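Local coordinates for protein lipolytic enzyme, G-D-S-L family (Bacteroides thetaiotaomicron, PDB 7BR2) that acts as an SGNH/GDSL-type serine esterase of a gut microbe and metabolises the drug diltiazem, at residues Q11-F16 against R131-G136; D20-L25 against V82-F87. All coordinates share one frame; numbering follows the deposited sequence.

Contact 1: residues Q11-F16 against R131-G136; sequences QTVKPF and RIVMTG
R131 reaches from its strand to the loop at V13-F16 and closes both terminal nitrogens on one backbone oxygen. NH1 and NH2 each donate to K14 O at 3.1 Å, an end-on grip of two bent bonds (N-H...O angles near 138°) that arrive from the same face of the carbonyl plane, NH2 standing well above it. The first torsion carries the chain outward, CG lying opposite the backbone N (chi1 -179°), and a bend at chi3 then turns the guanidinium toward the carbonyl. One face of that group is covered by K14 CB, 3.4 Å from R131 NH1, while V13 CG1 sits at its edge. Farther out, the K14 chain crosses R131 at a slant, with K14 CE 3.9 Å from R131 CD. The strand 131-136 belongs to the parallel sheet of the SGNH-hydrolase alpha/beta/alpha fold, and this loop, which leads into the first strand 21-26, packs against it. Deeper in, V13 CG2 meets V133 CG1 at 3.8 Å, a purely apolar touch. A salt bridge from R131 NH1 to E176, whose carboxylate also accepts from K14 N, gives the guanidinium a second anchor. A leucine at R131 would probably leave K14 O without this pair of donors and E176 without its cationic mate. The F16 ring approaches obliquely, its plane 45° from that of the guanidinium.

Contact 2: residues D20-L25 against V82-F87; sequences DRAVFL and VLMVTF
M84 lays its terminal methyl over one face of the F24 ring, with M84 CE 3.8 Å from the ring centroid and 15° off the normal, a CH-pi contact. The sulfur stands farther above the same ring, a longer Met-aromatic approach. The two side chains lie side by side and point the same way; bends at chi2 (60°) and chi3 (62°) curl the methionine back, so that M84 CE also rests 3.8 Å from A22 CB. On the reverse face of the sheet, L83 CD1 touches two residues of the other strand, 4.1 Å from V23 CB and 4.2 Å from L25 CB, and L25 CD2 packs on V85 CG1. The side chains are brought together by the parallel pairing of strands 21-25 and 82-85, with A22, V23, F24 and L25 next to V82, L83, M84 and V85. Five backbone bonds alternate between the strands, from V82 N to R21 O at one end to T86 N to L25 O at the other; the shortest is L25 N to M84 O at 2.8 Å. Strand 82-85 is the middle one of five in the sheet of the SGNH fold, and 21-26 lies between it and 53-58. Beyond them, F220 of helix 210-223 meets the F24 ring edge-to-face, and F16 touches both A22 and M84. Across the sheet, helix 102-125 lies against L25, L83 and V85, while helix 64-75 meets L25 and L83. At the strand entrance, D20 OD1 lies 3.8 Å from V82 CG2 and is held by a hydrogen bond to T81 OG1.

Overall arrangement
The two contacts are joined through strand 82-85, which pairs with 21-26 on one side and 131-136 on the other; their centres lie about 9 Å apart. Along the seam L83 N probably donates to R131 O at 2.8 Å. V133 N probably donates to L83 O, also at 2.8 Å, and T135 CG2 packs 3.6 Å from M84 CG. Contact 1 thus fastens the N-terminal loop to the sheet, whereas contact 2 forms part of its buried middle. F16 of contact 1 also touches A22 and M84 of contact 2, and F220 packs on V13, F16 and T135 of the one and F24 of the other. A probable Ser-His-Asp triad, S28, H207 and D204, would place its serine just after strand 21-26, as in related SGNH hydrolases.

Contact 1: residues Q11-F16 against R131-G136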
ATOM      1  N   GLN A  11       9.298   1.079 -14.744  1.00 55.50           N
ATOM      2  CA  GLN A  11      10.057   1.296 -13.515  1.00 52.50           C
ATOM      3  C   GLN A  11      10.714   2.674 -13.490  1.00 52.87           C
ATOM      4  O   GLN A  11      11.593   2.975 -14.306  1.00 53.40           O
ATOM      5  CB  GLN A  11      11.124   0.211 -13.353  1.00 53.56           C
ATOM      6  CG  GLN A  11      12.097   0.467 -12.185  1.00 48.26           C
ATOM      7  CD  GLN A  11      13.063  -0.687 -11.928  1.00 47.47           C
ATOM      8  OE1 GLN A  11      12.782  -1.837 -12.263  1.00 54.32           O
ATOM      9  NE2 GLN A  11      14.212  -0.379 -11.334  1.00 46.39           N
ATOM     10  N   THR A  12      10.302   3.494 -12.523  1.00 45.87           N
ATOM     11  CA  THR A  12      10.933   4.772 -12.242  1.00 43.17           C
ATOM     12  C   THR A  12      11.487   4.831 -10.823  1.00 44.99           C
ATOM     13  O   THR A  12      12.112   5.834 -10.451  1.00 41.50           O
ATOM     14  CB  THR A  12       9.938   5.921 -12.456  1.00 46.08           C
ATOM     15  OG1 THR A  12       8.848   5.790 -11.532  1.00 43.40           O
ATOM     16  CG2 THR A  12       9.385   5.892 -13.883  1.00 43.28           C
ATOM     17  N   VAL A  13      11.281   3.782 -10.024  1.00 45.38           N
ATOM     18  CA  VAL A  13      11.691   3.730  -8.622  1.00 43.59           C
ATOM     19  C   VAL A  13      12.360   2.385  -8.375  1.00 37.12           C
ATOM     20  O   VAL A  13      11.784   1.337  -8.684  1.00 40.64           O
ATOM     21  CB  VAL A  13      10.487   3.933  -7.675  1.00 40.05           C
ATOM     22  CG1 VAL A  13      10.899   3.737  -6.208  1.00 38.88           C
ATOM     23  CG2 VAL A  13       9.892   5.314  -7.873  1.00 34.69           C
ATOM     24  N   LYS A  14      13.575   2.402  -7.837  1.00 37.49           N
ATOM     25  CA  LYS A  14      14.247   1.132  -7.601  1.00 38.98           C
ATOM     26  C   LYS A  14      13.499   0.330  -6.541  1.00 37.82           C
ATOM     27  O   LYS A  14      12.964   0.908  -5.591  1.00 36.20           O
ATOM     28  CB  LYS A  14      15.692   1.313  -7.147  1.00 42.70           C
ATOM     29  CG  LYS A  14      16.715   1.346  -8.254  1.00 45.63           C
ATOM     30  CD  LYS A  14      18.085   1.620  -7.654  1.00 53.99           C
ATOM     31  CE  LYS A  14      18.262   3.057  -7.194  1.00 55.66           C
ATOM     32  NZ  LYS A  14      19.651   3.289  -6.690  1.00 60.91           N
ATOM     33  N   PRO A  15      13.432  -0.994  -6.684  1.00 36.75           N
ATOM     34  CA  PRO A  15      12.780  -1.814  -5.658  1.00 34.01           C
ATOM     35  C   PRO A  15      13.520  -1.733  -4.330  1.00 34.33           C
ATOM     36  O   PRO A  15      14.706  -1.410  -4.265  1.00 32.92           O
ATOM     37  CB  PRO A  15      12.855  -3.237  -6.230  1.00 36.41           C
ATOM     38  CG  PRO A  15      13.893  -3.174  -7.326  1.00 37.97           C
ATOM     39  CD  PRO A  15      13.854  -1.790  -7.854  1.00 38.50           C
ATOM     40  N   PHE A  16      12.798  -2.025  -3.252  1.00 34.37           N
ATOM     41  CA  PHE A  16      13.452  -2.156  -1.957  1.00 34.40           C
ATOM     42  C   PHE A  16      14.245  -3.466  -1.916  1.00 35.12           C
ATOM     43  O   PHE A  16      13.889  -4.454  -2.570  1.00 33.81           O
ATOM     44  CB  PHE A  16      12.407  -2.119  -0.828  1.00 34.62           C
ATOM     45  CG  PHE A  16      11.492  -0.905  -0.866  1.00 28.65           C
ATOM     46  CD1 PHE A  16      11.996   0.351  -1.139  1.00 31.69           C
ATOM     47  CD2 PHE A  16      10.124  -1.034  -0.631  1.00 30.11           C
ATOM     48  CE1 PHE A  16      11.157   1.469  -1.172  1.00 33.68           C
ATOM     49  CE2 PHE A  16       9.276   0.084  -0.662  1.00 27.10           C
ATOM     50  CZ  PHE A  16       9.798   1.335  -0.938  1.00 24.50           C
ATOM     51  N   ARG A 131      17.899   7.298   0.022  1.00 33.47           N
ATOM     52  CA  ARG A 131      17.284   7.452  -1.284  1.00 31.82           C
ATOM     53  C   ARG A 131      15.965   8.217  -1.162  1.00 35.00           C
ATOM     54  O   ARG A 131      15.066   7.807  -0.414  1.00 35.03           O
ATOM     55  CB  ARG A 131      17.063   6.077  -1.909  1.00 32.11           C
ATOM     56  CG  ARG A 131      16.436   6.115  -3.293  1.00 32.32           C
ATOM     57  CD  ARG A 131      16.802   4.881  -4.110  1.00 32.09           C
ATOM     58  NE  ARG A 131      16.372   3.601  -3.551  1.00 32.54           N
ATOM     59  CZ  ARG A 131      15.260   2.960  -3.908  1.00 34.92           C
ATOM     60  NH1 ARG A 131      14.443   3.490  -4.813  1.00 34.75           N
ATOM     61  NH2 ARG A 131      14.963   1.784  -3.362  1.00 30.88           N
ATOM     62  N   ILE A 132      15.838   9.313  -1.914  1.00 31.41           N
ATOM     63  CA  ILE A 132      14.658  10.173  -1.880  1.00 29.19           C
ATOM     64  C   ILE A 132      13.758   9.831  -3.064  1.00 35.15           C
ATOM     65  O   ILE A 132      14.225   9.747  -4.206  1.00 38.04           O
ATOM     66  CB  ILE A 132      15.051  11.663  -1.896  1.00 37.37           C
ATOM     67  CG1 ILE A 132      16.036  11.984  -0.770  1.00 37.98           C
ATOM     68  CG2 ILE A 132      13.830  12.545  -1.732  1.00 35.10           C
ATOM     69  CD1 ILE A 132      15.452  11.775   0.619  1.00 32.30           C
ATOM     70  N   VAL A 133      12.468   9.623  -2.798  1.00 36.68           N
ATOM     71  CA  VAL A 133      11.494   9.296  -3.839  1.00 32.74           C
ATOM     72  C   VAL A 133      10.320  10.269  -3.746  1.00 42.21           C
ATOM     73  O   VAL A 133       9.486  10.166  -2.830  1.00 36.47           O
ATOM     74  CB  VAL A 133      11.007   7.846  -3.732  1.00 34.02           C
ATOM     75  CG1 VAL A 133      10.000   7.540  -4.825  1.00 33.70           C
ATOM     76  CG2 VAL A 133      12.198   6.877  -3.793  1.00 31.28           C
ATOM     77  N   MET A 134      10.226  11.190  -4.707  1.00 39.12           N
ATOM     78  CA  MET A 134       9.047  12.044  -4.790  1.00 37.37           C
ATOM     79  C   MET A 134       7.885  11.220  -5.318  1.00 37.87           C
ATOM     80  O   MET A 134       8.013  10.560  -6.352  1.00 41.81           O
ATOM     81  CB  MET A 134       9.320  13.235  -5.710  1.00 41.12           C
ATOM     82  CG  MET A 134      10.379  14.199  -5.202  1.00 38.01           C
ATOM     83  SD  MET A 134       9.854  15.119  -3.756  1.00 44.95           S
ATOM     84  CE  MET A 134      11.112  14.668  -2.559  1.00 41.30           C
ATOM     85  N   THR A 135       6.766  11.206  -4.592  1.00 39.55           N
ATOM     86  CA  THR A 135       5.592  10.435  -5.001  1.00 38.69           C
ATOM     87  C   THR A 135       4.414  11.397  -5.063  1.00 42.01           C
ATOM     88  O   THR A 135       3.929  11.860  -4.024  1.00 38.60           O
ATOM     89  CB  THR A 135       5.288   9.267  -4.057  1.00 34.04           C
ATOM     90  OG1 THR A 135       4.755   9.771  -2.825  1.00 52.81           O
ATOM     91  CG2 THR A 135       6.523   8.500  -3.757  1.00 33.34           C
ATOM     92  N   GLY A 136       3.948  11.686  -6.279  1.00 38.95           N
ATOM     93  CA  GLY A 136       2.866  12.631  -6.469  1.00 35.10           C
ATOM     94  C   GLY A 136       1.597  12.119  -5.837  1.00 33.27           C
ATOM     95  O   GLY A 136       1.215  10.974  -6.082  1.00 39.45           O
TER

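Contact 2: residues D20-L25 against V82-F87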
ATOM      1  N   ASP A  20      16.192  -2.682   3.977  1.00 29.91           N
ATOM      2  CA  ASP A  20      15.722  -1.323   3.741  1.00 28.80           C
ATOM      3  C   ASP A  20      14.762  -0.883   4.847  1.00 29.34           C
ATOM      4  O   ASP A  20      14.106  -1.696   5.504  1.00 24.61           O
ATOM      5  CB  ASP A  20      15.036  -1.232   2.373  1.00 29.27           C
ATOM      6  CG  ASP A  20      15.953  -0.682   1.280  1.00 35.93           C
ATOM      7  OD1 ASP A  20      16.910   0.059   1.603  1.00 34.34           O
ATOM      8  OD2 ASP A  20      15.736  -1.034   0.095  1.00 30.07           O
ATOM      9  N   ARG A  21      14.740   0.417   5.084  1.00 26.83           N
ATOM     10  CA  ARG A  21      13.786   1.071   5.971  1.00 27.98           C
ATOM     11  C   ARG A  21      13.093   2.139   5.127  1.00 27.23           C
ATOM     12  O   ARG A  21      13.647   3.221   4.906  1.00 31.96           O
ATOM     13  CB  ARG A  21      14.497   1.651   7.190  1.00 29.51           C
ATOM     14  CG  ARG A  21      15.272   0.602   8.000  1.00 24.85           C
ATOM     15  CD  ARG A  21      16.210   1.239   9.021  1.00 29.40           C
ATOM     16  NE  ARG A  21      15.494   1.986  10.065  1.00 26.22           N
ATOM     17  CZ  ARG A  21      14.828   1.430  11.078  1.00 29.43           C
ATOM     18  NH1 ARG A  21      14.746   0.102  11.199  1.00 26.63           N
ATOM     19  NH2 ARG A  21      14.225   2.203  11.969  1.00 23.29           N
ATOM     20  N   ALA A  22      11.922   1.809   4.597  1.00 26.13           N
ATOM     21  CA  ALA A  22      11.192   2.672   3.675  1.00 30.33           C
ATOM     22  C   ALA A  22      10.135   3.450   4.448  1.00 26.60           C
ATOM     23  O   ALA A  22       9.153   2.868   4.915  1.00 28.30           O
ATOM     24  CB  ALA A  22      10.554   1.839   2.567  1.00 24.41           C
ATOM     25  N   VAL A  23      10.319   4.768   4.568  1.00 28.91           N
ATOM     26  CA  VAL A  23       9.389   5.631   5.290  1.00 24.90           C
ATOM     27  C   VAL A  23       8.550   6.392   4.276  1.00 29.42           C
ATOM     28  O   VAL A  23       9.096   7.042   3.374  1.00 28.15           O
ATOM     29  CB  VAL A  23      10.128   6.606   6.217  1.00 26.02           C
ATOM     30  CG1 VAL A  23       9.124   7.502   6.941  1.00 22.86           C
ATOM     31  CG2 VAL A  23      11.022   5.853   7.215  1.00 27.38           C
ATOM     32  N   PHE A  24       7.217   6.327   4.435  1.00 27.60           N
ATOM     33  CA  PHE A  24       6.267   7.025   3.564  1.00 29.41           C
ATOM     34  C   PHE A  24       5.751   8.264   4.285  1.00 31.30           C
ATOM     35  O   PHE A  24       4.843   8.174   5.114  1.00 28.48           O
ATOM     36  CB  PHE A  24       5.109   6.107   3.185  1.00 26.17           C
ATOM     37  CG  PHE A  24       5.480   5.040   2.206  1.00 28.96           C
ATOM     38  CD1 PHE A  24       6.008   3.835   2.643  1.00 29.99           C
ATOM     39  CD2 PHE A  24       5.299   5.237   0.844  1.00 26.55           C
ATOM     40  CE1 PHE A  24       6.361   2.831   1.734  1.00 31.61           C
ATOM     41  CE2 PHE A  24       5.633   4.251  -0.064  1.00 31.02           C
ATOM     42  CZ  PHE A  24       6.173   3.042   0.381  1.00 29.41           C
ATOM     43  N   LEU A  25       6.314   9.420   3.951  1.00 25.64           N
ATOM     44  CA  LEU A  25       5.923  10.666   4.589  1.00 28.10           C
ATOM     45  C   LEU A  25       4.696  11.257   3.892  1.00 31.86           C
ATOM     46  O   LEU A  25       4.691  11.425   2.661  1.00 33.05           O
ATOM     47  CB  LEU A  25       7.096  11.648   4.557  1.00 25.77           C
ATOM     48  CG  LEU A  25       6.822  13.135   4.788  1.00 31.52           C
ATOM     49  CD1 LEU A  25       6.200  13.365   6.148  1.00 29.38           C
ATOM     50  CD2 LEU A  25       8.125  13.886   4.674  1.00 30.58           C
ATOM     51  N   VAL A  82      15.208   4.624   2.440  1.00 31.63           N
ATOM     52  CA  VAL A  82      14.416   5.128   1.325  1.00 33.10           C
ATOM     53  C   VAL A  82      13.268   5.947   1.901  1.00 29.69           C
ATOM     54  O   VAL A  82      12.500   5.441   2.723  1.00 28.30           O
ATOM     55  CB  VAL A  82      13.870   3.988   0.439  1.00 31.28           C
ATOM     56  CG1 VAL A  82      13.274   4.558  -0.831  1.00 30.14           C
ATOM     57  CG2 VAL A  82      14.976   2.994   0.091  1.00 31.49           C
ATOM     58  N   LEU A  83      13.124   7.186   1.435  1.00 30.44           N
ATOM     59  CA  LEU A  83      12.117   8.119   1.941  1.00 32.54           C
ATOM     60  C   LEU A  83      11.214   8.540   0.788  1.00 33.28           C
ATOM     61  O   LEU A  83      11.688   9.105  -0.202  1.00 31.92           O
ATOM     62  CB  LEU A  83      12.771   9.350   2.581  1.00 25.59           C
ATOM     63  CG  LEU A  83      11.856  10.489   3.066  1.00 29.50           C
ATOM     64  CD1 LEU A  83      10.935  10.021   4.163  1.00 27.79           C
ATOM     65  CD2 LEU A  83      12.656  11.688   3.533  1.00 26.43           C
ATOM     66  N   MET A  84       9.929   8.212   0.891  1.00 30.15           N
ATOM     67  CA  MET A  84       8.927   8.670  -0.058  1.00 30.82           C
ATOM     68  C   MET A  84       8.224   9.900   0.507  1.00 32.23           C
ATOM     69  O   MET A  84       7.896   9.941   1.693  1.00 29.52           O
ATOM     70  CB  MET A  84       7.923   7.556  -0.360  1.00 32.01           C
ATOM     71  CG  MET A  84       8.392   6.556  -1.420  1.00 29.72           C
ATOM     72  SD  MET A  84       9.914   5.643  -1.027  1.00 32.19           S
ATOM     73  CE  MET A  84       9.435   4.732   0.444  1.00 28.31           C
ATOM     74  N   VAL A  85       8.017  10.911  -0.340  1.00 30.99           N
ATOM     75  CA  VAL A  85       7.489  12.209   0.074  1.00 28.55           C
ATOM     76  C   VAL A  85       6.273  12.541  -0.788  1.00 32.79           C
ATOM     77  O   VAL A  85       6.382  12.607  -2.017  1.00 39.97           O
ATOM     78  CB  VAL A  85       8.554  13.317  -0.026  1.00 31.52           C
ATOM     79  CG1 VAL A  85       8.006  14.657   0.437  1.00 28.45           C
ATOM     80  CG2 VAL A  85       9.816  12.940   0.759  1.00 25.62           C
ATOM     81  N   THR A  86       5.110  12.700  -0.154  1.00 37.47           N
ATOM     82  CA  THR A  86       3.869  13.054  -0.835  1.00 30.80           C
ATOM     83  C   THR A  86       3.115  14.100  -0.023  1.00 41.70           C
ATOM     84  O   THR A  86       3.091  14.042   1.212  1.00 36.81           O
ATOM     85  CB  THR A  86       2.977  11.829  -1.067  1.00 35.76           C
ATOM     86  OG1 THR A  86       1.859  12.210  -1.882  1.00 37.25           O
ATOM     87  CG2 THR A  86       2.470  11.241   0.259  1.00 30.69           C
ATOM     88  N   PHE A  87       2.528  15.071  -0.716  1.00 36.41           N
ATOM     89  CA  PHE A  87       1.814  16.164  -0.065  1.00 35.07           C
ATOM     90  C   PHE A  87       1.020  16.904  -1.128  1.00 38.57           C
ATOM     91  O   PHE A  87       1.133  16.621  -2.326  1.00 38.11           O
ATOM     92  CB  PHE A  87       2.764  17.128   0.661  1.00 34.68           C
ATOM     93  CG  PHE A  87       3.649  17.914  -0.263  1.00 38.79           C
ATOM     94  CD1 PHE A  87       4.688  17.297  -0.938  1.00 35.40           C
ATOM     95  CD2 PHE A  87       3.431  19.268  -0.468  1.00 37.48           C
ATOM     96  CE1 PHE A  87       5.495  18.019  -1.797  1.00 37.51           C
ATOM     97  CE2 PHE A  87       4.233  19.992  -1.317  1.00 32.01           C
ATOM     98  CZ  PHE A  87       5.269  19.369  -1.985  1.00 39.65           C
TER